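Local coordinates for protein agglutinin (Rhizoctonia solani, PDB 4G9M) that probably acts as a carbohydrate-binding lectin with a ricin-type beta-trefoil fold, working as a domain-swapped dimer, at residues Asp91-Asp96 with Ala100-Asp105; Tyr127-Asn130 with Asn134-Trp137. All blocks are in the same frame, centred on the assembly; numbering follows the deposited sequence.

Contact 1: residues Asp91-Asp96 with Ala100-Asp105; sequences DIVAAD and AIEAAD
Ala100 meets Val93 in an antiparallel hydrogen-bonded pair: Ala100 N donates to Val93 O at 2.8 Å, and Val93 N returns an almost straight bond (174°) to Ala100 O at 2.9 Å. The same carbonyl is approached by the alpha carbon of the residue before Val93, with Ile92 CA 3.6 Å from Ala100 O in a CA-H...O contact. At Ile101 the pairing becomes non-hydrogen-bonded and is carried by side chains. The two isoleucines run alongside each other in the same direction, the end methyl Ile92 CD1 resting 4.0 Å from the branch methyl Ile101 CG2; Phe139 and Leu111 continue this apolar face. Glu102 restores the two-way backbone pairing, now with Asp91, and returns to the face of Val93 and Ala100. Its extended chain carries the carboxylate across Val93, whose CG1 is anti to the backbone N (chi1 -172°); the other methyl, Val93 CG2, lies beside that N and 3.9 Å from Glu102 OE1. The Asp91 carboxylate is turned 58° against that of Glu102. Since Asp91 OD2 and Glu102 OE1 are buried 4.1 Å apart, the acids may raise each other's pKa; Arg107 lies near Asp91 in a long, weak ion pair. Beyond the strand, Ala104 CB packs 4.1 Å from Asp91 OD2. This is a two-stranded antiparallel beta hairpin whose strand 90-94 also bonds through its backbone to the second subunit, consistent with the domain-swapped dimer.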
ATOM      1  N   ASP B  91       6.079   4.270  -2.650  1.00 17.55           N
ATOM      2  CA  ASP B  91       5.249   3.089  -2.437  1.00 16.00           C
ATOM      3  C   ASP B  91       4.023   3.598  -1.702  1.00 18.81           C
ATOM      4  O   ASP B  91       4.155   4.338  -0.725  1.00 17.77           O
ATOM      5  CB  ASP B  91       5.953   2.092  -1.519  1.00 17.68           C
ATOM      6  CG  ASP B  91       6.942   1.194  -2.246  1.00 23.95           C
ATOM      7  OD1 ASP B  91       6.757   0.924  -3.466  1.00 31.83           O
ATOM      8  OD2 ASP B  91       7.875   0.699  -1.565  1.00 31.41           O
ATOM      9  N   ILE B  92       2.829   3.221  -2.155  1.00 14.72           N
ATOM     10  CA  ILE B  92       1.610   3.657  -1.478  1.00 18.03           C
ATOM     11  C   ILE B  92       1.138   2.499  -0.588  1.00 19.84           C
ATOM     12  O   ILE B  92       0.765   1.438  -1.094  1.00 19.32           O
ATOM     13  CB  ILE B  92       0.510   4.043  -2.497  1.00 18.89           C
ATOM     14  CG1 ILE B  92       1.071   4.991  -3.570  1.00 16.62           C
ATOM     15  CG2 ILE B  92      -0.650   4.713  -1.788  1.00 17.96           C
ATOM     16  CD1 ILE B  92       1.750   6.247  -2.978  1.00 17.98           C
ATOM     17  N   VAL B  93       1.169   2.703   0.727  1.00 18.15           N
ATOM     18  CA  VAL B  93       0.957   1.621   1.699  1.00 14.45           C
ATOM     19  C   VAL B  93      -0.344   1.835   2.465  1.00 18.87           C
ATOM     20  O   VAL B  93      -0.537   2.884   3.075  1.00 19.14           O
ATOM     21  CB  VAL B  93       2.130   1.563   2.736  1.00 17.10           C
ATOM     22  CG1 VAL B  93       2.004   0.348   3.613  1.00 19.29           C
ATOM     23  CG2 VAL B  93       3.488   1.561   2.023  1.00 21.01           C
ATOM     24  N   ALA B  94      -1.245   0.855   2.429  1.00 18.37           N
ATOM     25  CA  ALA B  94      -2.510   0.965   3.169  1.00 16.36           C
ATOM     26  C   ALA B  94      -2.322   1.241   4.667  1.00 20.08           C
ATOM     27  O   ALA B  94      -1.584   0.539   5.353  1.00 18.57           O
ATOM     28  CB  ALA B  94      -3.357  -0.292   2.965  1.00 18.35           C
ATOM     29  N   ALA B  95      -2.989   2.280   5.171  1.00 17.34           N
ATOM     30  CA  ALA B  95      -2.880   2.656   6.577  1.00 15.73           C
ATOM     31  C   ALA B  95      -4.242   2.487   7.227  1.00 17.70           C
ATOM     32  O   ALA B  95      -5.233   2.295   6.532  1.00 20.61           O
ATOM     33  CB  ALA B  95      -2.382   4.103   6.720  1.00 17.27           C
ATOM     34  N   ASP B  96      -4.297   2.569   8.557  1.00 19.35           N
ATOM     35  CA  ASP B  96      -5.557   2.381   9.272  1.00 24.90           C
ATOM     36  C   ASP B  96      -6.578   3.437   8.863  1.00 26.21           C
ATOM     37  O   ASP B  96      -7.787   3.209   8.934  1.00 31.43           O
ATOM     38  CB  ASP B  96      -5.323   2.378  10.790  1.00 25.04           C
ATOM     39  CG  ASP B  96      -4.774   3.697  11.306  1.00 29.87           C
ATOM     40  OD1 ASP B  96      -3.630   4.057  10.958  1.00 29.14           O
ATOM     41  OD2 ASP B  96      -5.476   4.359  12.096  1.00 31.21           O
ATOM     42  N   ALA B 100      -0.220   5.625   3.639  1.00 16.72           N
ATOM     43  CA  ALA B 100       1.091   6.240   3.802  1.00 14.13           C
ATOM     44  C   ALA B 100       1.753   6.348   2.440  1.00 18.34           C
ATOM     45  O   ALA B 100       1.558   5.490   1.570  1.00 18.77           O
ATOM     46  CB  ALA B 100       1.960   5.415   4.741  1.00 15.84           C
ATOM     47  N   ILE B 101       2.520   7.417   2.242  1.00 16.51           N
ATOM     48  CA  ILE B 101       3.261   7.599   0.997  1.00 16.70           C
ATOM     49  C   ILE B 101       4.742   7.531   1.310  1.00 18.48           C
ATOM     50  O   ILE B 101       5.335   8.496   1.798  1.00 17.12           O
ATOM     51  CB  ILE B 101       2.910   8.929   0.315  1.00 14.42           C
ATOM     52  CG1 ILE B 101       1.407   8.969   0.018  1.00 15.99           C
ATOM     53  CG2 ILE B 101       3.718   9.088  -0.967  1.00 16.49           C
ATOM     54  CD1 ILE B 101       0.935  10.347  -0.402  1.00 20.76           C
ATOM     55  N   GLU B 102       5.316   6.360   1.060  1.00 15.68           N
ATOM     56  CA  GLU B 102       6.668   6.010   1.500  1.00 15.81           C
ATOM     57  C   GLU B 102       7.677   6.276   0.400  1.00 16.45           C
ATOM     58  O   GLU B 102       7.401   6.015  -0.763  1.00 20.84           O
ATOM     59  CB  GLU B 102       6.732   4.501   1.776  1.00 23.44           C
ATOM     60  CG  GLU B 102       6.899   4.061   3.197  1.00 34.22           C
ATOM     61  CD  GLU B 102       6.983   2.547   3.317  1.00 31.38           C
ATOM     62  OE1 GLU B 102       7.318   1.879   2.312  1.00 34.11           O
ATOM     63  OE2 GLU B 102       6.710   2.024   4.410  1.00 37.76           O
ATOM     64  N   ALA B 103       8.864   6.764   0.750  1.00 16.92           N
ATOM     65  CA  ALA B 103       9.935   6.826  -0.244  1.00 15.56           C
ATOM     66  C   ALA B 103      10.420   5.412  -0.556  1.00 20.31           C
ATOM     67  O   ALA B 103      10.906   4.705   0.339  1.00 21.79           O
ATOM     68  CB  ALA B 103      11.095   7.690   0.281  1.00 15.54           C
ATOM     69  N   ALA B 104      10.309   5.001  -1.816  1.00 19.78           N
ATOM     70  CA  ALA B 104      10.554   3.610  -2.197  1.00 22.88           C
ATOM     71  C   ALA B 104      11.982   3.156  -1.914  1.00 20.85           C
ATOM     72  O   ALA B 104      12.217   1.996  -1.592  1.00 24.09           O
ATOM     73  CB  ALA B 104      10.220   3.396  -3.656  1.00 18.91           C
ATOM     74  N   ASP B 105      12.929   4.085  -2.031  1.00 21.30           N
ATOM     75  CA  ASP B 105      14.331   3.757  -1.809  1.00 19.92           C
ATOM     76  C   ASP B 105      14.874   4.307  -0.490  1.00 25.58           C
ATOM     77  O   ASP B 105      16.070   4.198  -0.205  1.00 27.31           O
ATOM     78  CB  ASP B 105      15.164   4.197  -3.005  1.00 17.75           C
ATOM     79  CG  ASP B 105      14.828   3.396  -4.266  1.00 22.82           C
ATOM     80  OD1 ASP B 105      14.701   2.150  -4.150  1.00 27.38           O
ATOM     81  OD2 ASP B 105      14.687   3.993  -5.352  1.00 25.21           O
TER

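Contact 2: residues Tyr127-Asn130 with Asn134-Trp137; sequences YNNN and NQKW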
ATOM      1  N   TYR B 127       9.855  12.330   6.691  1.00 17.95           N
ATOM      2  CA  TYR B 127      10.001  12.133   8.138  1.00 16.86           C
ATOM      3  C   TYR B 127       9.812  10.669   8.469  1.00 15.56           C
ATOM      4  O   TYR B 127       9.063   9.969   7.797  1.00 18.45           O
ATOM      5  CB  TYR B 127       8.955  12.952   8.885  1.00 18.34           C
ATOM      6  CG  TYR B 127       9.272  13.418  10.303  1.00 15.96           C
ATOM      7  CD1 TYR B 127      10.343  14.282  10.576  1.00 16.88           C
ATOM      8  CD2 TYR B 127       8.432  13.078  11.357  1.00 20.64           C
ATOM      9  CE1 TYR B 127      10.583  14.750  11.866  1.00 16.24           C
ATOM     10  CE2 TYR B 127       8.665  13.549  12.652  1.00 17.49           C
ATOM     11  CZ  TYR B 127       9.743  14.374  12.903  1.00 14.07           C
ATOM     12  OH  TYR B 127       9.947  14.850  14.177  1.00 18.60           O
ATOM     13  N   ASN B 128      10.478  10.215   9.519  1.00 18.01           N
ATOM     14  CA  ASN B 128      10.369   8.820   9.949  1.00 16.33           C
ATOM     15  C   ASN B 128       8.913   8.415  10.103  1.00 18.02           C
ATOM     16  O   ASN B 128       8.125   9.143  10.707  1.00 19.34           O
ATOM     17  CB  ASN B 128      11.105   8.636  11.283  1.00 18.57           C
ATOM     18  CG  ASN B 128      11.235   7.181  11.676  1.00 21.97           C
ATOM     19  OD1 ASN B 128      12.078   6.463  11.146  1.00 25.13           O
ATOM     20  ND2 ASN B 128      10.406   6.740  12.614  1.00 22.57           N
ATOM     21  N   ASN B 129       8.558   7.261   9.549  1.00 19.59           N
ATOM     22  CA  ASN B 129       7.180   6.803   9.582  1.00 20.63           C
ATOM     23  C   ASN B 129       6.849   6.343  10.990  1.00 18.99           C
ATOM     24  O   ASN B 129       7.330   5.307  11.452  1.00 27.07           O
ATOM     25  CB  ASN B 129       6.947   5.668   8.570  1.00 21.25           C
ATOM     26  CG  ASN B 129       5.476   5.309   8.412  1.00 19.80           C
ATOM     27  OD1 ASN B 129       4.597   5.980   8.956  1.00 21.87           O
ATOM     28  ND2 ASN B 129       5.199   4.243   7.646  1.00 21.41           N
ATOM     29  N   ASN B 130       6.015   7.128  11.662  1.00 18.54           N
ATOM     30  CA  ASN B 130       5.524   6.789  12.991  1.00 19.01           C
ATOM     31  C   ASN B 130       4.056   6.413  12.938  1.00 19.97           C
ATOM     32  O   ASN B 130       3.438   6.150  13.974  1.00 24.39           O
ATOM     33  CB  ASN B 130       5.697   7.982  13.913  1.00 16.59           C
ATOM     34  CG  ASN B 130       7.151   8.396  14.043  1.00 20.79           C
ATOM     35  OD1 ASN B 130       8.022   7.541  14.207  1.00 17.62           O
ATOM     36  ND2 ASN B 130       7.426   9.694  13.914  1.00 18.32           N
ATOM     37  N   ASN B 134      -0.936  12.620  10.609  1.00 21.39           N
ATOM     38  CA  ASN B 134      -0.415  13.621   9.666  1.00 19.07           C
ATOM     39  C   ASN B 134       0.505  12.993   8.619  1.00 19.87           C
ATOM     40  O   ASN B 134       0.960  13.663   7.684  1.00 19.09           O
ATOM     41  CB  ASN B 134       0.307  14.746  10.397  1.00 17.92           C
ATOM     42  CG  ASN B 134       1.518  14.250  11.159  1.00 20.59           C
ATOM     43  OD1 ASN B 134       1.430  13.286  11.929  1.00 20.34           O
ATOM     44  ND2 ASN B 134       2.659  14.879  10.926  1.00 20.18           N
ATOM     45  N   GLN B 135       0.761  11.693   8.776  1.00 18.14           N
ATOM     46  CA  GLN B 135       1.562  10.947   7.806  1.00 13.44           C
ATOM     47  C   GLN B 135       0.684   9.978   7.015  1.00 17.33           C
ATOM     48  O   GLN B 135       1.171   8.987   6.461  1.00 18.64           O
ATOM     49  CB  GLN B 135       2.670  10.164   8.519  1.00 17.30           C
ATOM     50  CG  GLN B 135       3.441  10.961   9.553  1.00 16.55           C
ATOM     51  CD  GLN B 135       4.558  10.154  10.170  1.00 15.76           C
ATOM     52  OE1 GLN B 135       4.341   9.033  10.651  1.00 19.70           O
ATOM     53  NE2 GLN B 135       5.774  10.703  10.138  1.00 17.24           N
ATOM     54  N   LYS B 136      -0.619  10.256   6.978  1.00 14.00           N
ATOM     55  CA  LYS B 136      -1.564   9.426   6.230  1.00 17.24           C
ATOM     56  C   LYS B 136      -2.384  10.339   5.354  1.00 20.67           C
ATOM     57  O   LYS B 136      -2.724  11.454   5.764  1.00 18.21           O
ATOM     58  CB  LYS B 136      -2.483   8.648   7.168  1.00 17.49           C
ATOM     59  CG  LYS B 136      -1.749   7.623   8.030  1.00 17.50           C
ATOM     60  CD  LYS B 136      -2.613   7.173   9.191  1.00 19.56           C
ATOM     61  CE  LYS B 136      -1.743   6.510  10.253  1.00 19.67           C
ATOM     62  NZ  LYS B 136      -2.476   6.389  11.543  1.00 23.18           N
ATOM     63  N   TRP B 137      -2.713   9.858   4.157  1.00 16.94           N
ATOM     64  CA  TRP B 137      -3.374  10.684   3.156  1.00 16.52           C
ATOM     65  C   TRP B 137      -4.563   9.951   2.559  1.00 19.79           C
ATOM     66  O   TRP B 137      -4.476   8.762   2.240  1.00 18.42           O
ATOM     67  CB  TRP B 137      -2.378  11.053   2.043  1.00 18.90           C
ATOM     68  CG  TRP B 137      -1.146  11.784   2.577  1.00 17.12           C
ATOM     69  CD1 TRP B 137      -0.016  11.212   3.111  1.00 22.16           C
ATOM     70  CD2 TRP B 137      -0.943  13.201   2.640  1.00 19.65           C
ATOM     71  NE1 TRP B 137       0.875  12.193   3.507  1.00 18.45           N
ATOM     72  CE2 TRP B 137       0.329  13.418   3.221  1.00 18.02           C
ATOM     73  CE3 TRP B 137      -1.712  14.312   2.263  1.00 16.77           C
ATOM     74  CZ2 TRP B 137       0.843  14.694   3.425  1.00 16.47           C
ATOM     75  CZ3 TRP B 137      -1.203  15.575   2.466  1.00 19.29           C
ATOM     76  CH2 TRP B 137       0.075  15.757   3.033  1.00 16.02           C
TER
HETATM   77  O   HOH W   1       1.843   6.435   8.142  1.00 23.09           O
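Gln135 reaches across to the backbone of Asn128 and Asn130 and grips it with both ends of one amide. A near-extended chain (chi2 -177°) carries this head to the turn, where it works as donor and acceptor at once. Gln135 NE2 donates to Asn128 O at 2.9 Å; the acceptor lies in the amide plane of the glutamine, although the donor stands above the plane of the Asn128 carbonyl. In the other direction, Asn130 N donates to Gln135 OE1 at 2.7 Å, meeting an in-plane lone pair. Two bonds at opposite ends fix the rotation of the amide, and a further one from Gln135 NE2 to Asp112 reinforces it. The Tyr127 ring is turned 74° to that amide and presents its edge, Tyr127 CD2 being 3.8 Å from Gln135 NE2. The Asn129 amide is also steeply inclined, at 63°. Asn129 OD1 and Gln135 OE1 come within 3.5 Å without bonding, and a water instead donates to Asn129 OD1 (2.9 Å) and Gln135 O (3.1 Å), while Asn129 ND2 bonds to Asn56 of the second subunit. Within the turn, Asn128 ND2 reaches Asn130 OD1 at 3.0 Å. Gln135 and Trp137 match the Q-x-W signature of ricin-type trefoil lectins; here the glutamine ties the end of strand 122-128 to the approach to strand 137-141, with strand 109-113 packed against both Asn129 and Gln135.

In the fold
The chain completes contact 1 first and reaches contact 2 afterwards; their centres lie about 9 Å apart. They belong to different parts of the trefoil: contact 1 is the hairpin of strands 90-94 and 99-103, contact 2 the turn from strand 122-128 to strand 137-141. A salt bridge joins them, Asp96 OD1 to Lys136 NZ at 2.7 Å, and Ile101 CD1 packs 3.7 Å from Trp137 CD1. Strand 109-113 bonds through its backbone to both Ile101 and Tyr127. Both contacts also meet Asn56 of the second subunit, through Ala95, Ala100 and Asn129, so this corner of the fold takes part in dimer assembly.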